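Local structure of ATP:cob(I)alamin adenosyltransferase, putative (Burkholderia thailandensis, 2ZHZ) at residues A64-D68 and R91-W95; G113-A118 and A163-N167. The protein probably transfers the adenosyl group of ATP to the cobalt of reduced cobalamin, making adenosylcobalamin, and works as a homotrimer. All blocks are in the same frame, centred on the assembly; numbering follows the deposited sequence.

Contact 1: A64-D68 and R91-W95; sequences AIQHD and RLDGW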
loop_
_atom_site.group_PDB
_atom_site.type_symbol
_atom_site.label_atom_id
_atom_site.label_comp_id
_atom_site.label_asym_id
_atom_site.label_seq_id
_atom_site.Cartn_x
_atom_site.Cartn_y
_atom_site.Cartn_z
ATOM N N ALA B 64 19.849 -4.077 3.180
ATOM C CA ALA B 64 20.037 -5.511 3.341
ATOM C C ALA B 64 18.684 -6.207 3.396
ATOM O O ALA B 64 18.521 -7.321 2.893
ATOM C CB ALA B 64 20.815 -5.797 4.615
ATOM N N ILE B 65 17.716 -5.546 4.018
ATOM C CA ILE B 65 16.378 -6.104 4.142
ATOM C C ILE B 65 15.720 -6.272 2.777
ATOM O O ILE B 65 14.984 -7.233 2.563
ATOM C CB ILE B 65 15.509 -5.228 5.078
ATOM C CG1 ILE B 65 16.005 -5.399 6.519
ATOM C CG2 ILE B 65 14.027 -5.607 4.955
ATOM C CD1 ILE B 65 15.444 -4.390 7.509
ATOM N N GLN B 66 15.984 -5.352 1.852
ATOM C CA GLN B 66 15.406 -5.464 0.514
ATOM C C GLN B 66 15.872 -6.761 -0.141
ATOM O O GLN B 66 15.120 -7.414 -0.871
ATOM C CB GLN B 66 15.816 -4.281 -0.368
ATOM C CG GLN B 66 15.126 -2.970 -0.023
ATOM C CD GLN B 66 15.100 -2.009 -1.196
ATOM O OE1 GLN B 66 16.145 -1.544 -1.662
ATOM N NE2 GLN B 66 13.897 -1.713 -1.691
ATOM N N HIS B 67 17.126 -7.122 0.114
ATOM C CA HIS B 67 17.694 -8.349 -0.432
ATOM C C HIS B 67 16.998 -9.546 0.208
ATOM O O HIS B 67 16.680 -10.520 -0.471
ATOM C CB HIS B 67 19.199 -8.396 -0.160
ATOM C CG HIS B 67 19.971 -7.339 -0.886
ATOM N ND1 HIS B 67 20.236 -7.408 -2.237
ATOM C CD2 HIS B 67 20.513 -6.177 -0.454
ATOM C CE1 HIS B 67 20.911 -6.333 -2.605
ATOM N NE2 HIS B 67 21.091 -5.570 -1.541
ATOM N N ASP B 68 16.757 -9.461 1.514
ATOM C CA ASP B 68 16.073 -10.530 2.242
ATOM C C ASP B 68 14.674 -10.728 1.667
ATOM O O ASP B 68 14.215 -11.858 1.468
ATOM C CB ASP B 68 15.900 -10.183 3.726
ATOM C CG ASP B 68 17.204 -10.169 4.501
ATOM O OD1 ASP B 68 18.250 -10.591 3.964
ATOM O OD2 ASP B 68 17.164 -9.737 5.672
ATOM N N ARG B 91 19.578 -11.962 12.357
ATOM C CA ARG B 91 20.004 -10.619 12.007
ATOM C C ARG B 91 18.937 -9.582 12.355
ATOM O O ARG B 91 19.259 -8.488 12.820
ATOM C CB ARG B 91 20.362 -10.530 10.526
ATOM C CG ARG B 91 20.972 -9.195 10.166
ATOM C CD ARG B 91 21.718 -9.248 8.854
ATOM N NE ARG B 91 20.844 -9.544 7.726
ATOM C CZ ARG B 91 21.215 -9.420 6.458
ATOM N NH1 ARG B 91 22.445 -9.008 6.171
ATOM N NH2 ARG B 91 20.361 -9.694 5.479
ATOM N N LEU B 92 17.671 -9.922 12.126
ATOM C CA LEU B 92 16.586 -9.003 12.455
ATOM C C LEU B 92 16.536 -8.833 13.969
ATOM O O LEU B 92 16.411 -7.716 14.471
ATOM C CB LEU B 92 15.241 -9.541 11.960
ATOM C CG LEU B 92 14.975 -9.621 10.456
ATOM C CD1 LEU B 92 13.532 -10.044 10.248
ATOM C CD2 LEU B 92 15.227 -8.277 9.784
ATOM N N ASP B 93 16.633 -9.944 14.695
ATOM C CA ASP B 93 16.609 -9.900 16.155
ATOM C C ASP B 93 17.771 -9.060 16.673
ATOM O O ASP B 93 17.656 -8.392 17.699
ATOM C CB ASP B 93 16.706 -11.308 16.752
ATOM C CG ASP B 93 15.416 -12.091 16.622
ATOM O OD1 ASP B 93 14.373 -11.478 16.327
ATOM O OD2 ASP B 93 15.449 -13.323 16.833
ATOM N N GLY B 94 18.890 -9.108 15.959
ATOM C CA GLY B 94 20.062 -8.347 16.354
ATOM C C GLY B 94 19.848 -6.860 16.162
ATOM O O GLY B 94 20.189 -6.060 17.033
ATOM N N TRP B 95 19.293 -6.481 15.014
ATOM C CA TRP B 95 19.027 -5.078 14.746
ATOM C C TRP B 95 18.018 -4.556 15.760
ATOM O O TRP B 95 18.108 -3.415 16.208
ATOM C CB TRP B 95 18.492 -4.886 13.323
ATOM C CG TRP B 95 19.552 -4.964 12.265
ATOM C CD1 TRP B 95 20.822 -4.463 12.338
ATOM C CD2 TRP B 95 19.412 -5.508 10.946
ATOM N NE1 TRP B 95 21.479 -4.658 11.149
ATOM C CE2 TRP B 95 20.638 -5.296 10.275
ATOM C CE3 TRP B 95 18.370 -6.149 10.265
ATOM C CZ2 TRP B 95 20.852 -5.705 8.953
ATOM C CZ3 TRP B 95 18.582 -6.556 8.949
ATOM C CH2 TRP B 95 19.815 -6.331 8.308
HETATM O O HOH W 1 18.284 -10.547 7.995
#

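Contact 2: G113-A118 and A163-N167; sequences GGARGA and ARVLN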
loop_
_atom_site.group_PDB
_atom_site.type_symbol
_atom_site.label_atom_id
_atom_site.label_comp_id
_atom_site.label_asym_id
_atom_site.label_seq_id
_atom_site.Cartn_x
_atom_site.Cartn_y
_atom_site.Cartn_z
ATOM N N GLY B 113 3.776 8.466 12.627
ATOM C CA GLY B 113 4.079 9.759 12.039
ATOM C C GLY B 113 5.317 10.400 12.630
ATOM O O GLY B 113 6.088 9.745 13.328
ATOM N N GLY B 114 5.499 11.688 12.355
ATOM C CA GLY B 114 6.661 12.409 12.852
ATOM C C GLY B 114 7.454 12.937 11.676
ATOM O O GLY B 114 6.885 13.539 10.769
ATOM N N ALA B 115 8.767 12.722 11.678
ATOM C CA ALA B 115 9.590 13.170 10.563
ATOM C C ALA B 115 9.130 12.364 9.351
ATOM O O ALA B 115 8.627 11.251 9.507
ATOM C CB ALA B 115 11.066 12.904 10.855
ATOM N N ARG B 116 9.290 12.912 8.151
ATOM C CA ARG B 116 8.858 12.208 6.945
ATOM C C ARG B 116 9.401 10.783 6.867
ATOM O O ARG B 116 8.689 9.864 6.466
ATOM C CB ARG B 116 9.267 12.983 5.691
ATOM C CG ARG B 116 8.775 12.360 4.387
ATOM C CD ARG B 116 8.952 13.344 3.240
ATOM N NE ARG B 116 8.149 14.547 3.457
ATOM C CZ ARG B 116 8.480 15.764 3.032
ATOM N NH1 ARG B 116 9.609 15.951 2.363
ATOM N NH2 ARG B 116 7.680 16.795 3.280
ATOM N N GLY B 117 10.662 10.600 7.247
ATOM C CA GLY B 117 11.250 9.272 7.205
ATOM C C GLY B 117 10.585 8.313 8.179
ATOM O O GLY B 117 10.314 7.157 7.844
ATOM N N ALA B 118 10.328 8.785 9.393
ATOM C CA ALA B 118 9.682 7.955 10.407
ATOM C C ALA B 118 8.261 7.607 9.976
ATOM O O ALA B 118 7.777 6.500 10.229
ATOM C CB ALA B 118 9.651 8.685 11.743
ATOM N N ALA B 163 11.378 3.576 13.054
ATOM C CA ALA B 163 10.615 4.817 12.944
ATOM C C ALA B 163 10.992 5.717 14.129
ATOM O O ALA B 163 11.181 6.922 13.967
ATOM C CB ALA B 163 9.110 4.524 12.954
ATOM N N ARG B 164 11.110 5.127 15.317
ATOM C CA ARG B 164 11.487 5.891 16.507
ATOM C C ARG B 164 12.913 6.407 16.341
ATOM O O ARG B 164 13.218 7.546 16.697
ATOM C CB ARG B 164 11.399 5.023 17.768
ATOM C CG ARG B 164 9.997 4.531 18.114
ATOM C CD ARG B 164 9.989 3.830 19.465
ATOM N NE ARG B 164 10.373 4.748 20.539
ATOM C CZ ARG B 164 10.898 4.375 21.705
ATOM N NH1 ARG B 164 11.111 3.094 21.967
ATOM N NH2 ARG B 164 11.222 5.292 22.606
ATOM N N VAL B 165 13.785 5.561 15.801
ATOM C CA VAL B 165 15.174 5.937 15.564
ATOM C C VAL B 165 15.230 7.134 14.624
ATOM O O VAL B 165 16.013 8.064 14.836
ATOM C CB VAL B 165 15.970 4.775 14.926
ATOM C CG1 VAL B 165 17.330 5.270 14.448
ATOM C CG2 VAL B 165 16.141 3.653 15.934
ATOM N N LEU B 166 14.396 7.112 13.587
ATOM C CA LEU B 166 14.364 8.197 12.610
ATOM C C LEU B 166 13.812 9.510 13.157
ATOM O O LEU B 166 14.230 10.586 12.724
ATOM C CB LEU B 166 13.580 7.768 11.361
ATOM C CG LEU B 166 14.311 6.712 10.518
ATOM C CD1 LEU B 166 13.456 6.294 9.322
ATOM C CD2 LEU B 166 15.644 7.280 10.041
ATOM N N ASN B 167 12.869 9.439 14.090
ATOM C CA ASN B 167 12.339 10.667 14.667
ATOM C C ASN B 167 13.439 11.331 15.498
ATOM O O ASN B 167 13.589 12.554 15.487
ATOM C CB ASN B 167 11.108 10.387 15.537
ATOM C CG ASN B 167 9.809 10.453 14.744
ATOM O OD1 ASN B 167 9.652 11.309 13.872
ATOM N ND2 ASN B 167 8.868 9.565 15.056
#

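Contact 1: A64-D68 and R91-W95
Asp68 and Arg91 meet between helix 56-77 and helix 86-101 in a salt bridge, with Arg91 NH2 2.7 Å from Asp68 OD1. The other carboxylate oxygen is also engaged: Arg91 NH2 donates weakly to Asp68 OD2 over 3.2 Å with an N-H...O angle of 152°. The carboxylate comes to the edge of the guanidinium; the planes are 36° apart, and a single nitrogen, NH2, meets both carboxylate oxygens. Arg91 NE is taken by a water, which accepts from it at 2.8 Å and donates to Asp68 OD2 at 2.7 Å. Over one face of the guanidinium lies the methyl of Ala64, whose CB is 3.9 Å from Arg91 NH1. That methyl also touches the rim of the Trp95 indole near its plane, at CH2, while Ile65 CG1 reaches Trp95 CZ3 obliquely at 3.7 Å.

What places these groups is found on both helices. Arg91 CG, anti to its own backbone nitrogen, sits over one face of the Trp95 ring, offset toward its rim, and a bend at chi3 turns the guanidinium toward Asp68. The carboxylate is further held by Tyr151, which hydrogen-bonds OD2, and OD1 has a weak hydrogen bond with His88 ND1. Tyr151 and Leu155 of helix 147-169 also pack on Ile65. With axes 12.7 Å apart and directions 152° apart, the segments make a wide, side-chain-filled antiparallel pairing within the helical bundle of the PduO-type adenosyltransferases.

Contact 2: G113-A118 and A163-N167
Ala163 opens the contact from helix 147-169: its carbonyl O lies 3.2 Å from the methyl carbon CB of Ala118, and the CA atoms of these two residues are only 4.1 Å apart. Such a short backbone separation is possible because small residues meet here. Ala163 CB lies against Ala118 O at 3.6 Å, its bond to CA roughly perpendicular to that of Ala118. One turn on, Leu166 sets its CB against the backbone N and methyl of Ala118. With CG anti to the carbonyl carbon and CD1 extended away from CA (chi2 178°), Leu166 CD1 reaches Gly117 O at 3.6 Å.

Asn167 supplies the polar half. Asn167 OD1 accepts from Ala115 N at 2.8 Å, with an N-H...O angle of 170° and the donor nearly in line with the side-chain C=O. Asn167 ND2 donates to Gly113 O at 3.3 Å, also nearly straight at 174°, and Gly113 O lies in the side-chain amide plane of Asn167. Bonds through both the O and the N of the amide thus fix its flip and tie it to the Gly113-Ala115 backbone. Gly114 CA passes 3.3 Å from Asn167 OD1.

Ala115 is the N-cap of helix 116-141, so Asn167 holds the turn leading into that helix. Asp174, just before strand 175-176, takes a further bond from ND2; further along helix 116-141, Ala121 and His122 pack on Ala163.

Overall arrangement
Helix 147-169 is common ground: it supplies one side of contact 2 and, through Tyr151 and Leu155, backs contact 1 between helices 56-77 and 86-101. The two sites do not touch, their nearest atoms being about 7 Å apart and their centres 19 Å. Contact 1 is partly buried, about 10 Å from the chain centre, and spans its wide helix spacing with long side chains, charge and a bridging water. Contact 2, about 17 Å from that centre yet buried, brings backbones together through alanine and glycine, with one amide reading main-chain polar groups. One therefore joins helix flanks, whereas the other secures a helix start.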